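Local coordinates for protein epidermin leader peptide processing serine protease EpiP (Staphylococcus aureus subsp. aureus, PDB 3QFH) that is a subtilisin-like serine protease that probably cleaves the leader peptide from the precursor of the lantibiotic epidermin, at residues I220-A223 and A224-N228; V285-K288 and Q289-K292; I396-Y400 and H401-H405; L439-A442 and N443-A446. One frame throughout, in Å; residues are numbered along the deposited sequence.

Contact 1 (I220-A223 and A224-N228)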
ATOM      1  N   ILE A 220      -0.152   2.580  -9.425  1.00 23.77           N
ATOM      2  CA  ILE A 220       0.196   3.861  -8.823  1.00 22.96           C
ATOM      3  C   ILE A 220       0.043   4.972  -9.861  1.00 24.01           C
ATOM      4  O   ILE A 220      -0.521   6.022  -9.579  1.00 24.33           O
ATOM      5  CB  ILE A 220       1.616   3.856  -8.267  1.00 23.35           C
ATOM      6  CG1 ILE A 220       1.693   2.872  -7.096  1.00 21.79           C
ATOM      7  CG2 ILE A 220       2.030   5.272  -7.809  1.00 22.80           C
ATOM      8  CD1 ILE A 220       3.050   2.723  -6.545  1.00 25.49           C
ATOM      9  N   VAL A 221       0.545   4.733 -11.059  1.00 24.70           N
ATOM     10  CA  VAL A 221       0.399   5.695 -12.154  1.00 26.35           C
ATOM     11  C   VAL A 221      -1.084   5.921 -12.502  1.00 27.85           C
ATOM     12  O   VAL A 221      -1.524   7.062 -12.735  1.00 29.15           O
ATOM     13  CB  VAL A 221       1.185   5.222 -13.409  1.00 27.43           C
ATOM     14  CG1 VAL A 221       0.831   6.055 -14.618  1.00 26.90           C
ATOM     15  CG2 VAL A 221       2.712   5.280 -13.144  1.00 25.97           C
ATOM     16  N   GLN A 222      -1.853   4.846 -12.545  1.00 28.09           N
ATOM     17  CA  GLN A 222      -3.267   4.964 -12.877  1.00 31.08           C
ATOM     18  C   GLN A 222      -4.018   5.801 -11.824  1.00 29.61           C
ATOM     19  O   GLN A 222      -4.819   6.685 -12.171  1.00 27.73           O
ATOM     20  CB  GLN A 222      -3.912   3.580 -12.985  1.00 32.40           C
ATOM     21  CG  GLN A 222      -5.341   3.642 -13.445  1.00 38.09           C
ATOM     22  CD  GLN A 222      -5.453   4.191 -14.845  1.00 42.34           C
ATOM     23  OE1 GLN A 222      -4.849   3.657 -15.773  1.00 47.09           O
ATOM     24  NE2 GLN A 222      -6.214   5.266 -15.005  1.00 39.69           N
ATOM     25  N   ALA A 223      -3.742   5.512 -10.557  1.00 26.42           N
ATOM     26  CA  ALA A 223      -4.366   6.205  -9.423  1.00 27.30           C
ATOM     27  C   ALA A 223      -4.058   7.700  -9.472  1.00 27.90           C
ATOM     28  O   ALA A 223      -4.950   8.533  -9.266  1.00 29.17           O
ATOM     29  CB  ALA A 223      -3.892   5.613  -8.097  1.00 23.13           C
ATOM     30  N   ALA A 224      -2.798   8.020  -9.741  1.00 27.27           N
ATOM     31  CA  ALA A 224      -2.356   9.397  -9.848  1.00 28.27           C
ATOM     32  C   ALA A 224      -3.002  10.071 -11.053  1.00 28.95           C
ATOM     33  O   ALA A 224      -3.387  11.241 -10.979  1.00 29.02           O
ATOM     34  CB  ALA A 224      -0.836   9.475  -9.930  1.00 27.23           C
ATOM     35  N   ASN A 225      -3.128   9.352 -12.168  1.00 30.47           N
ATOM     36  CA  ASN A 225      -3.788   9.934 -13.350  1.00 31.30           C
ATOM     37  C   ASN A 225      -5.278  10.150 -13.132  1.00 31.24           C
ATOM     38  O   ASN A 225      -5.866  11.048 -13.730  1.00 30.07           O
ATOM     39  CB  ASN A 225      -3.577   9.085 -14.614  1.00 32.67           C
ATOM     40  CG  ASN A 225      -2.167   9.217 -15.186  1.00 35.10           C
ATOM     41  OD1 ASN A 225      -1.426  10.146 -14.847  1.00 37.65           O
ATOM     42  ND2 ASN A 225      -1.793   8.282 -16.056  1.00 33.34           N
ATOM     43  N   ASP A 226      -5.886   9.299 -12.316  1.00 31.73           N
ATOM     44  CA  ASP A 226      -7.313   9.399 -11.999  1.00 33.11           C
ATOM     45  C   ASP A 226      -7.630  10.500 -10.964  1.00 32.62           C
ATOM     46  O   ASP A 226      -8.783  10.691 -10.613  1.00 33.66           O
ATOM     47  CB  ASP A 226      -7.863   8.047 -11.508  1.00 34.34           C
ATOM     48  CG  ASP A 226      -7.998   7.000 -12.630  1.00 36.39           C
ATOM     49  OD1 ASP A 226      -7.834   7.341 -13.819  1.00 39.56           O
ATOM     50  OD2 ASP A 226      -8.293   5.818 -12.304  1.00 39.27           O
ATOM     51  N   GLY A 227      -6.613  11.198 -10.465  1.00 32.44           N
ATOM     52  CA  GLY A 227      -6.825  12.302  -9.537  1.00 31.71           C
ATOM     53  C   GLY A 227      -7.002  11.934  -8.075  1.00 31.18           C
ATOM     54  O   GLY A 227      -7.496  12.743  -7.294  1.00 30.89           O
ATOM     55  N   ASN A 228      -6.606  10.720  -7.703  1.00 29.04           N
ATOM     56  CA  ASN A 228      -6.642  10.288  -6.305  1.00 28.85           C
ATOM     57  C   ASN A 228      -5.456  10.908  -5.617  1.00 28.23           C
ATOM     58  O   ASN A 228      -4.321  10.527  -5.882  1.00 29.59           O
ATOM     59  CB  ASN A 228      -6.509   8.776  -6.202  1.00 27.57           C
ATOM     60  CG  ASN A 228      -7.644   8.056  -6.841  1.00 29.22           C
ATOM     61  OD1 ASN A 228      -8.745   8.012  -6.300  1.00 30.73           O
ATOM     62  ND2 ASN A 228      -7.382   7.442  -7.986  1.00 26.64           N
TER
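A Schellman motif closes the C-terminal end of helix 213-225, and the backbone oxygen of A223 is where N228 fastens onto the last turn. Its two backbone bonds run from the N of N228 to A223 O at 3.2 Å and from the N of G227 to A224 O at 3.3 Å, while G227, at phi 83°, makes the reversal. The side chain of N228 adds a bond of its own, its ND2 reaching A223 O at 3.0 Å in the carbonyl plane, on a lone pair. Just before the glycine, the N of D226 still bonds Q222 O at 2.8 Å, and the two side chains repeat the link on the outside. With CG of Q222 anti to the backbone N (chi1 -175°) and the chain bent at the next bond, NE2 of Q222 swings to OD1 of D226, 2.9 Å away. It approaches that oxygen from above the carboxylate plane, and the bond is far from straight at 137°. The other oxygen, OD2, is held by a salt bridge to K149 and by the hydroxyl of Y203. N225 lies alongside V221, and its OD1 bonds Y266. I220 packs against helix 254-269, whereas A223 rests on A127 and I231, so this helix end is pressed against strands 126-130 and 230-233 of the central parallel sheet.

Contact 2 (V285-K288 and Q289-K292)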
ATOM      1  N   VAL A 285      15.086  -2.231   9.829  1.00 34.90           N
ATOM      2  CA  VAL A 285      15.520  -2.217   8.439  1.00 36.42           C
ATOM      3  C   VAL A 285      16.945  -1.707   8.209  1.00 38.18           C
ATOM      4  O   VAL A 285      17.427  -1.772   7.096  1.00 36.97           O
ATOM      5  CB  VAL A 285      14.574  -1.431   7.557  1.00 35.17           C
ATOM      6  CG1 VAL A 285      13.193  -2.090   7.566  1.00 35.48           C
ATOM      7  CG2 VAL A 285      14.534   0.032   8.006  1.00 34.18           C
ATOM      8  N   ASN A 286      17.592  -1.174   9.239  1.00 40.54           N
ATOM      9  CA  ASN A 286      18.977  -0.726   9.108  1.00 43.80           C
ATOM     10  C   ASN A 286      19.947  -1.871   9.225  1.00 46.60           C
ATOM     11  O   ASN A 286      21.106  -1.725   8.868  1.00 48.78           O
ATOM     12  CB  ASN A 286      19.279   0.347  10.127  1.00 44.41           C
ATOM     13  CG  ASN A 286      18.528   1.604   9.840  1.00 43.73           C
ATOM     14  OD1 ASN A 286      18.649   2.158   8.761  1.00 45.93           O
ATOM     15  ND2 ASN A 286      17.736   2.058  10.789  1.00 48.69           N
ATOM     16  N   ASP A 287      19.469  -3.014   9.719  1.00 48.79           N
ATOM     17  CA  ASP A 287      20.295  -4.219   9.830  1.00 50.85           C
ATOM     18  C   ASP A 287      20.265  -4.941   8.485  1.00 50.94           C
ATOM     19  O   ASP A 287      19.351  -5.726   8.214  1.00 50.01           O
ATOM     20  CB  ASP A 287      19.760  -5.134  10.929  1.00 51.56           C
ATOM     21  CG  ASP A 287      20.552  -6.432  11.050  1.00 56.05           C
ATOM     22  OD1 ASP A 287      21.369  -6.737  10.148  1.00 59.58           O
ATOM     23  OD2 ASP A 287      20.352  -7.152  12.054  1.00 60.35           O
ATOM     24  N   LYS A 288      21.271  -4.679   7.656  1.00 51.48           N
ATOM     25  CA  LYS A 288      21.345  -5.252   6.311  1.00 53.05           C
ATOM     26  C   LYS A 288      21.345  -6.790   6.320  1.00 53.61           C
ATOM     27  O   LYS A 288      20.738  -7.417   5.447  1.00 53.16           O
ATOM     28  CB  LYS A 288      22.591  -4.746   5.572  1.00 54.23           C
ATOM     29  CG  LYS A 288      22.762  -3.202   5.505  1.00 57.56           C
ATOM     30  CD  LYS A 288      24.063  -2.839   4.736  1.00 60.86           C
ATOM     31  CE  LYS A 288      24.483  -1.358   4.864  1.00 62.70           C
ATOM     32  NZ  LYS A 288      25.095  -1.017   6.194  1.00 62.63           N
ATOM     33  N   GLN A 289      22.013  -7.385   7.311  1.00 53.96           N
ATOM     34  CA  GLN A 289      22.107  -8.846   7.425  1.00 54.61           C
ATOM     35  C   GLN A 289      20.737  -9.479   7.581  1.00 53.31           C
ATOM     36  O   GLN A 289      20.404 -10.455   6.908  1.00 51.94           O
ATOM     37  CB  GLN A 289      22.967  -9.252   8.633  1.00 56.38           C
ATOM     38  CG  GLN A 289      24.365  -8.660   8.658  1.00 58.94           C
ATOM     39  CD  GLN A 289      25.229  -9.257   9.766  1.00 65.06           C
ATOM     40  OE1 GLN A 289      25.093 -10.437  10.113  1.00 65.46           O
ATOM     41  NE2 GLN A 289      26.139  -8.449  10.310  1.00 65.41           N
ATOM     42  N   LYS A 290      19.938  -8.915   8.475  1.00 52.12           N
ATOM     43  CA  LYS A 290      18.610  -9.433   8.724  1.00 52.36           C
ATOM     44  C   LYS A 290      17.697  -9.269   7.503  1.00 50.99           C
ATOM     45  O   LYS A 290      16.808 -10.086   7.292  1.00 51.57           O
ATOM     46  CB  LYS A 290      18.014  -8.776   9.959  1.00 52.29           C
ATOM     47  CG  LYS A 290      16.838  -9.532  10.541  1.00 55.95           C
ATOM     48  CD  LYS A 290      16.544  -9.087  11.965  1.00 59.74           C
ATOM     49  CE  LYS A 290      17.685  -9.475  12.919  1.00 62.18           C
ATOM     50  NZ  LYS A 290      17.461  -8.978  14.305  1.00 63.58           N
ATOM     51  N   LEU A 291      17.919  -8.231   6.695  1.00 49.90           N
ATOM     52  CA  LEU A 291      17.118  -8.037   5.476  1.00 49.17           C
ATOM     53  C   LEU A 291      17.458  -9.096   4.419  1.00 49.48           C
ATOM     54  O   LEU A 291      16.566  -9.724   3.870  1.00 48.72           O
ATOM     55  CB  LEU A 291      17.294  -6.636   4.877  1.00 47.81           C
ATOM     56  CG  LEU A 291      16.543  -5.466   5.509  1.00 48.01           C
ATOM     57  CD1 LEU A 291      16.852  -4.171   4.754  1.00 44.97           C
ATOM     58  CD2 LEU A 291      15.055  -5.718   5.505  1.00 46.60           C
ATOM     59  N   LYS A 292      18.744  -9.286   4.137  1.00 51.68           N
ATOM     60  CA  LYS A 292      19.182 -10.302   3.159  1.00 53.52           C
ATOM     61  C   LYS A 292      18.587 -11.670   3.490  1.00 54.04           C
ATOM     62  O   LYS A 292      18.254 -12.444   2.600  1.00 54.24           O
ATOM     63  CB  LYS A 292      20.703 -10.427   3.124  1.00 54.23           C
ATOM     64  CG  LYS A 292      21.447  -9.149   2.776  1.00 57.00           C
ATOM     65  CD  LYS A 292      22.940  -9.419   2.608  1.00 61.40           C
ATOM     66  CE  LYS A 292      23.761  -8.137   2.692  1.00 63.70           C
ATOM     67  NZ  LYS A 292      23.346  -7.095   1.713  1.00 63.59           N
TER
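D287 stands at the N-cap of the short helix 288-292, and its OD1 makes a capping bond, accepting from the backbone N of K290 at 3.1 Å. The bond is nearly straight at the hydrogen (165°), yet the donor stands above the carboxylate plane, about 70° out of it. The carboxylate gets there because CG of D287 lies anti to the backbone N (chi1 178°), which carries the acid forward over the first turn. OD1 also comes within 3.0 Å of the N of Q289. A negative group in this place would be expected to interact favourably with the positive end of the helix dipole. Two backbone bonds continue the turn, from the N of L291 to D287 O at 3.3 Å and from the N of K292 to K288 O at 3.0 Å.

Around this cap the packing is light. K290 crosses D287 at about a right angle, setting its CB 3.5 Å from OD2 of D287. The chain of K290 then bends back, but its NZ stays 4.1 Å from that same OD2, opposite charges near each other without forming a salt bridge. K292 runs its CG past K288 O, and its ammonium bonds the backbone oxygen of G301 in the following loop. On the buried side L291 turns toward the incoming chain and touches I283, while V285 pairs through its backbone with F331. The side chain of L291 comes nearest to the chain ahead of the cap, with its CD1 3.4 Å from V285 O.

Contact 3 (I396-Y400 and H401-H405)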
ATOM      1  N   ILE A 396      -7.441  15.719   6.201  1.00 24.17           N
ATOM      2  CA  ILE A 396      -6.617  16.911   6.373  1.00 25.14           C
ATOM      3  C   ILE A 396      -6.625  17.777   5.103  1.00 25.11           C
ATOM      4  O   ILE A 396      -6.764  18.999   5.166  1.00 25.12           O
ATOM      5  CB  ILE A 396      -5.182  16.524   6.775  1.00 24.77           C
ATOM      6  CG1 ILE A 396      -5.184  15.973   8.205  1.00 24.63           C
ATOM      7  CG2 ILE A 396      -4.253  17.745   6.674  1.00 24.78           C
ATOM      8  CD1 ILE A 396      -3.920  15.162   8.558  1.00 27.47           C
ATOM      9  N   ILE A 397      -6.495  17.136   3.955  1.00 25.42           N
ATOM     10  CA  ILE A 397      -6.535  17.859   2.679  1.00 26.35           C
ATOM     11  C   ILE A 397      -7.879  18.585   2.509  1.00 26.48           C
ATOM     12  O   ILE A 397      -7.934  19.761   2.087  1.00 26.74           O
ATOM     13  CB  ILE A 397      -6.267  16.906   1.488  1.00 25.58           C
ATOM     14  CG1 ILE A 397      -4.813  16.399   1.549  1.00 27.09           C
ATOM     15  CG2 ILE A 397      -6.493  17.645   0.153  1.00 27.98           C
ATOM     16  CD1 ILE A 397      -4.495  15.185   0.607  1.00 25.83           C
ATOM     17  N   ASP A 398      -8.965  17.903   2.840  1.00 26.15           N
ATOM     18  CA  ASP A 398     -10.295  18.513   2.702  1.00 28.20           C
ATOM     19  C   ASP A 398     -10.565  19.585   3.796  1.00 28.59           C
ATOM     20  O   ASP A 398     -11.115  20.648   3.518  1.00 25.67           O
ATOM     21  CB  ASP A 398     -11.377  17.440   2.711  1.00 28.04           C
ATOM     22  CG  ASP A 398     -11.280  16.495   1.511  1.00 36.75           C
ATOM     23  OD1 ASP A 398     -10.528  16.817   0.561  1.00 43.54           O
ATOM     24  OD2 ASP A 398     -11.940  15.421   1.520  1.00 41.46           O
ATOM     25  N   LYS A 399     -10.122  19.316   5.016  1.00 26.81           N
ATOM     26  CA  LYS A 399     -10.353  20.233   6.132  1.00 28.56           C
ATOM     27  C   LYS A 399      -9.646  21.578   5.967  1.00 29.19           C
ATOM     28  O   LYS A 399     -10.229  22.603   6.242  1.00 30.17           O
ATOM     29  CB  LYS A 399      -9.905  19.590   7.450  1.00 27.52           C
ATOM     30  CG  LYS A 399     -10.207  20.394   8.713  1.00 29.98           C
ATOM     31  CD  LYS A 399     -11.690  20.340   9.111  1.00 30.54           C
ATOM     32  CE  LYS A 399     -11.923  21.081  10.414  1.00 35.64           C
ATOM     33  NZ  LYS A 399     -13.276  20.835  10.997  1.00 33.92           N
ATOM     34  N   TYR A 400      -8.405  21.561   5.499  1.00 30.48           N
ATOM     35  CA  TYR A 400      -7.606  22.785   5.379  1.00 30.89           C
ATOM     36  C   TYR A 400      -7.410  23.243   3.933  1.00 31.98           C
ATOM     37  O   TYR A 400      -6.689  24.208   3.681  1.00 32.26           O
ATOM     38  CB  TYR A 400      -6.253  22.584   6.099  1.00 30.27           C
ATOM     39  CG  TYR A 400      -6.445  22.158   7.527  1.00 29.01           C
ATOM     40  CD1 TYR A 400      -6.381  20.821   7.878  1.00 29.98           C
ATOM     41  CD2 TYR A 400      -6.774  23.075   8.514  1.00 29.89           C
ATOM     42  CE1 TYR A 400      -6.575  20.403   9.187  1.00 29.84           C
ATOM     43  CE2 TYR A 400      -6.988  22.661   9.841  1.00 33.58           C
ATOM     44  CZ  TYR A 400      -6.877  21.319  10.164  1.00 30.65           C
ATOM     45  OH  TYR A 400      -7.075  20.866  11.450  1.00 33.10           O
ATOM     46  N   HIS A 401      -8.073  22.551   3.001  1.00 32.11           N
ATOM     47  CA  HIS A 401      -8.055  22.879   1.579  1.00 32.22           C
ATOM     48  C   HIS A 401      -6.643  22.887   1.014  1.00 31.40           C
ATOM     49  O   HIS A 401      -6.216  23.877   0.409  1.00 29.97           O
ATOM     50  CB  HIS A 401      -8.723  24.236   1.348  1.00 34.97           C
ATOM     51  CG  HIS A 401     -10.026  24.385   2.060  1.00 40.28           C
ATOM     52  ND1 HIS A 401     -11.117  23.588   1.783  1.00 47.63           N
ATOM     53  CD2 HIS A 401     -10.416  25.229   3.043  1.00 44.95           C
ATOM     54  CE1 HIS A 401     -12.121  23.933   2.569  1.00 49.54           C
ATOM     55  NE2 HIS A 401     -11.722  24.929   3.341  1.00 48.39           N
ATOM     56  N   LEU A 402      -5.937  21.764   1.171  1.00 28.52           N
ATOM     57  CA  LEU A 402      -4.545  21.655   0.738  1.00 28.43           C
ATOM     58  C   LEU A 402      -4.384  20.897  -0.576  1.00 28.70           C
ATOM     59  O   LEU A 402      -3.317  20.330  -0.852  1.00 28.44           O
ATOM     60  CB  LEU A 402      -3.736  20.949   1.825  1.00 27.43           C
ATOM     61  CG  LEU A 402      -3.924  21.531   3.223  1.00 29.02           C
ATOM     62  CD1 LEU A 402      -3.154  20.739   4.266  1.00 29.74           C
ATOM     63  CD2 LEU A 402      -3.511  23.008   3.238  1.00 30.41           C
ATOM     64  N   GLU A 403      -5.438  20.861  -1.382  1.00 27.77           N
ATOM     65  CA  GLU A 403      -5.396  20.136  -2.645  1.00 30.11           C
ATOM     66  C   GLU A 403      -4.228  20.565  -3.554  1.00 31.71           C
ATOM     67  O   GLU A 403      -3.574  19.705  -4.149  1.00 30.51           O
ATOM     68  CB  GLU A 403      -6.765  20.204  -3.321  1.00 32.64           C
ATOM     69  CG  GLU A 403      -7.793  19.309  -2.560  1.00 37.99           C
ATOM     70  CD  GLU A 403      -9.196  19.913  -2.372  1.00 50.20           C
ATOM     71  OE1 GLU A 403      -9.498  20.970  -2.983  1.00 56.99           O
ATOM     72  OE2 GLU A 403      -9.992  19.324  -1.580  1.00 53.79           O
ATOM     73  N   LYS A 404      -3.929  21.863  -3.616  1.00 33.24           N
ATOM     74  CA  LYS A 404      -2.811  22.348  -4.447  1.00 35.62           C
ATOM     75  C   LYS A 404      -1.426  22.064  -3.833  1.00 34.25           C
ATOM     76  O   LYS A 404      -0.437  22.008  -4.550  1.00 33.06           O
ATOM     77  CB  LYS A 404      -2.921  23.850  -4.796  1.00 38.40           C
ATOM     78  CG  LYS A 404      -3.905  24.179  -5.953  1.00 44.59           C
ATOM     79  CD  LYS A 404      -5.088  25.059  -5.567  1.00 51.67           C
ATOM     80  CE  LYS A 404      -4.671  26.545  -5.534  1.00 55.53           C
ATOM     81  NZ  LYS A 404      -5.821  27.509  -5.391  1.00 59.87           N
ATOM     82  N   HIS A 405      -1.361  21.879  -2.519  1.00 33.81           N
ATOM     83  CA  HIS A 405      -0.084  21.598  -1.837  1.00 33.82           C
ATOM     84  C   HIS A 405      -0.172  20.430  -0.853  1.00 33.91           C
ATOM     85  O   HIS A 405      -0.074  20.602   0.362  1.00 34.03           O
ATOM     86  CB  HIS A 405       0.401  22.853  -1.136  1.00 35.09           C
ATOM     87  CG  HIS A 405       0.589  23.999  -2.068  1.00 32.98           C
ATOM     88  ND1 HIS A 405       1.722  24.151  -2.837  1.00 34.91           N
ATOM     89  CD2 HIS A 405      -0.229  25.030  -2.387  1.00 34.76           C
ATOM     90  CE1 HIS A 405       1.604  25.240  -3.577  1.00 37.48           C
ATOM     91  NE2 HIS A 405       0.427  25.788  -3.327  1.00 38.76           N
TER
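L402 folds back under the end of helix 382-400, its N donating to I397 O at 3.0 Å. The donor lies in the carbonyl plane, on a lone pair, and the bond spans five residues, wider than the step within the helix. H401 makes this possible: it is the first residue to leave helical geometry, with phi at 58°, and it turns the chain while its imidazole is carried outward. K399 O lies over one face of that ring, offset toward the rim, and a sulfate ion, probably from the crystallisation liquor, sits about 3 Å from the histidine side chain.

Next come the apolar touches. CG of L402 meets CB of Y400 at 3.8 Å, and CD1 of L402 meets CG2 of I396 at 4.0 Å, so the leucine is wedged against two side chains of the last helical turn. I397 has CG2 anti to the backbone N, and this branch lies 3.4 Å from CG of E403, crossing it obliquely. E403 then bends at chi2, bringing its OE2 to 3.3 Å from OD1 of D398. Two acids this close would be expected to raise the pKa of one or both. D398 is buried, but its oxygens are satisfied by T124 and N198. Across the ring of Y400, CG of K399 lies over one face, 3.6 Å above the plane and offset toward the rim.

The surroundings fix the corner: the hydroxyl of Y400 bonds A438 O, E403 O takes a bond from Q229, and I396, I397 and Y400 pack on A409 and L412, seating helix 382-400 against helix 406-416.

Contact 4 (L439-A442 and N443-A446)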
ATOM      1  N   LEU A 439      -7.750  17.296  13.097  1.00 28.07           N
ATOM      2  CA  LEU A 439      -8.920  18.063  12.685  1.00 30.73           C
ATOM      3  C   LEU A 439      -9.187  19.307  13.541  1.00 31.22           C
ATOM      4  O   LEU A 439     -10.050  20.092  13.220  1.00 30.96           O
ATOM      5  CB  LEU A 439     -10.169  17.170  12.699  1.00 30.60           C
ATOM      6  CG  LEU A 439     -10.102  15.969  11.748  1.00 32.87           C
ATOM      7  CD1 LEU A 439     -11.341  15.091  11.871  1.00 33.69           C
ATOM      8  CD2 LEU A 439      -9.923  16.437  10.326  1.00 35.32           C
ATOM      9  N   ASN A 440      -8.439  19.504  14.615  1.00 30.91           N
ATOM     10  CA  ASN A 440      -8.707  20.646  15.469  1.00 32.34           C
ATOM     11  C   ASN A 440      -7.555  21.644  15.620  1.00 32.37           C
ATOM     12  O   ASN A 440      -7.448  22.307  16.650  1.00 30.26           O
ATOM     13  CB  ASN A 440      -9.174  20.121  16.830  1.00 33.06           C
ATOM     14  CG  ASN A 440     -10.571  19.539  16.762  1.00 35.26           C
ATOM     15  OD1 ASN A 440     -11.528  20.273  16.591  1.00 40.62           O
ATOM     16  ND2 ASN A 440     -10.690  18.217  16.895  1.00 34.84           N
ATOM     17  N   VAL A 441      -6.717  21.762  14.591  1.00 31.12           N
ATOM     18  CA  VAL A 441      -5.574  22.689  14.647  1.00 32.06           C
ATOM     19  C   VAL A 441      -6.039  24.140  14.773  1.00 33.31           C
ATOM     20  O   VAL A 441      -5.380  24.945  15.415  1.00 34.54           O
ATOM     21  CB  VAL A 441      -4.659  22.546  13.417  1.00 31.57           C
ATOM     22  CG1 VAL A 441      -3.502  23.541  13.486  1.00 30.06           C
ATOM     23  CG2 VAL A 441      -4.125  21.103  13.334  1.00 30.62           C
ATOM     24  N   ALA A 442      -7.188  24.471  14.191  1.00 33.97           N
ATOM     25  CA  ALA A 442      -7.714  25.832  14.301  1.00 35.90           C
ATOM     26  C   ALA A 442      -8.324  26.072  15.683  1.00 37.15           C
ATOM     27  O   ALA A 442      -8.520  27.212  16.072  1.00 37.85           O
ATOM     28  CB  ALA A 442      -8.752  26.107  13.205  1.00 36.27           C
ATOM     29  N   ASN A 443      -8.608  24.999  16.421  1.00 37.98           N
ATOM     30  CA  ASN A 443      -9.247  25.089  17.740  1.00 41.33           C
ATOM     31  C   ASN A 443      -8.269  24.750  18.865  1.00 42.50           C
ATOM     32  O   ASN A 443      -8.467  23.814  19.624  1.00 42.97           O
ATOM     33  CB  ASN A 443     -10.444  24.135  17.782  1.00 42.18           C
ATOM     34  CG  ASN A 443     -11.477  24.459  16.717  1.00 45.61           C
ATOM     35  OD1 ASN A 443     -11.956  25.593  16.627  1.00 49.00           O
ATOM     36  ND2 ASN A 443     -11.835  23.457  15.908  1.00 48.29           N
ATOM     37  N   GLN A 444      -7.195  25.511  18.950  1.00 44.14           N
ATOM     38  CA  GLN A 444      -6.183  25.287  19.966  1.00 45.10           C
ATOM     39  C   GLN A 444      -6.743  25.700  21.302  1.00 45.57           C
ATOM     40  O   GLN A 444      -7.355  26.749  21.403  1.00 45.82           O
ATOM     41  CB  GLN A 444      -4.965  26.155  19.683  1.00 45.22           C
ATOM     42  CG  GLN A 444      -4.289  25.883  18.375  1.00 45.00           C
ATOM     43  CD  GLN A 444      -3.494  24.613  18.391  1.00 43.50           C
ATOM     44  OE1 GLN A 444      -2.793  24.321  19.353  1.00 44.23           O
ATOM     45  NE2 GLN A 444      -3.565  23.867  17.309  1.00 40.48           N
ATOM     46  N   LYS A 445      -6.549  24.880  22.324  1.00 46.77           N
ATOM     47  CA  LYS A 445      -7.012  25.244  23.656  1.00 49.44           C
ATOM     48  C   LYS A 445      -5.816  25.528  24.562  1.00 49.20           C
ATOM     49  O   LYS A 445      -4.817  24.803  24.556  1.00 47.82           O
ATOM     50  CB  LYS A 445      -7.915  24.166  24.272  1.00 50.25           C
ATOM     51  CG  LYS A 445      -7.230  22.842  24.602  1.00 54.67           C
ATOM     52  CD  LYS A 445      -8.180  21.922  25.388  1.00 59.29           C
ATOM     53  CE  LYS A 445      -7.481  20.651  25.864  1.00 61.09           C
ATOM     54  NZ  LYS A 445      -6.959  19.836  24.735  1.00 62.67           N
ATOM     55  N   ALA A 446      -5.926  26.614  25.313  1.00 50.65           N
ATOM     56  CA  ALA A 446      -4.908  27.014  26.263  1.00 52.21           C
ATOM     57  C   ALA A 446      -4.960  26.037  27.420  1.00 53.73           C
ATOM     58  O   ALA A 446      -6.036  25.755  27.939  1.00 53.85           O
ATOM     59  CB  ALA A 446      -5.176  28.425  26.748  1.00 52.46           C
TER
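V441 O takes the shortest polar bond of this tail, from NE2 of Q444 at 2.8 Å. The bond is nearly straight (167°), and the oxygen lies in the amide plane of Q444, so the flat group is well aligned to donate. Its chain is bent at chi2 (-75°), which folds the amide back alongside V441; CG1 of V441 is then 3.8 Å from NE2 of Q444, the two side chains running the same way. The turn that brings them together is a type I beta turn from N440 to N443. It is closed by the N of N443 bonding N440 O at 2.9 Å, with the donor well above the carbonyl plane. The side chains at its two ends make a second bridge: ND2 of N443 donates to OD1 of N440 at 3.3 Å, in the carbonyl plane and on a lone pair, although the amides are turned 48° against each other. The other end of the N440 amide is engaged as well, since ND2 bonds both Y436 O and a carboxylate oxygen of D117. One asparagine therefore links the turn to the helix before it and to a loop far back in the sequence. Beyond Q444 the chain runs on as an exposed C-terminal tail. The turn comes after helix 435-439, and V441 presses on L412 and H416 of helix 406-416, which flanks it.

Contact 1 is the most central of the four and sits against the parallel sheet of the subtilisin-like fold; contact 2 lies at the surface on the opposite side of the chain's centre, about 32 Å away between centres. They treat opposite helix ends: a carboxylate answers a backbone NH in contact 2, while a side-chain amide answers a carbonyl in contact 1. Contact 3 also follows a helix end, but relies more on apolar packing. Contact 4 is the outermost and pairs amides. Contacts 3 and 4 touch, since the hydroxyl of Y400 probably bonds the N of V441, and both lean on helix 406-416.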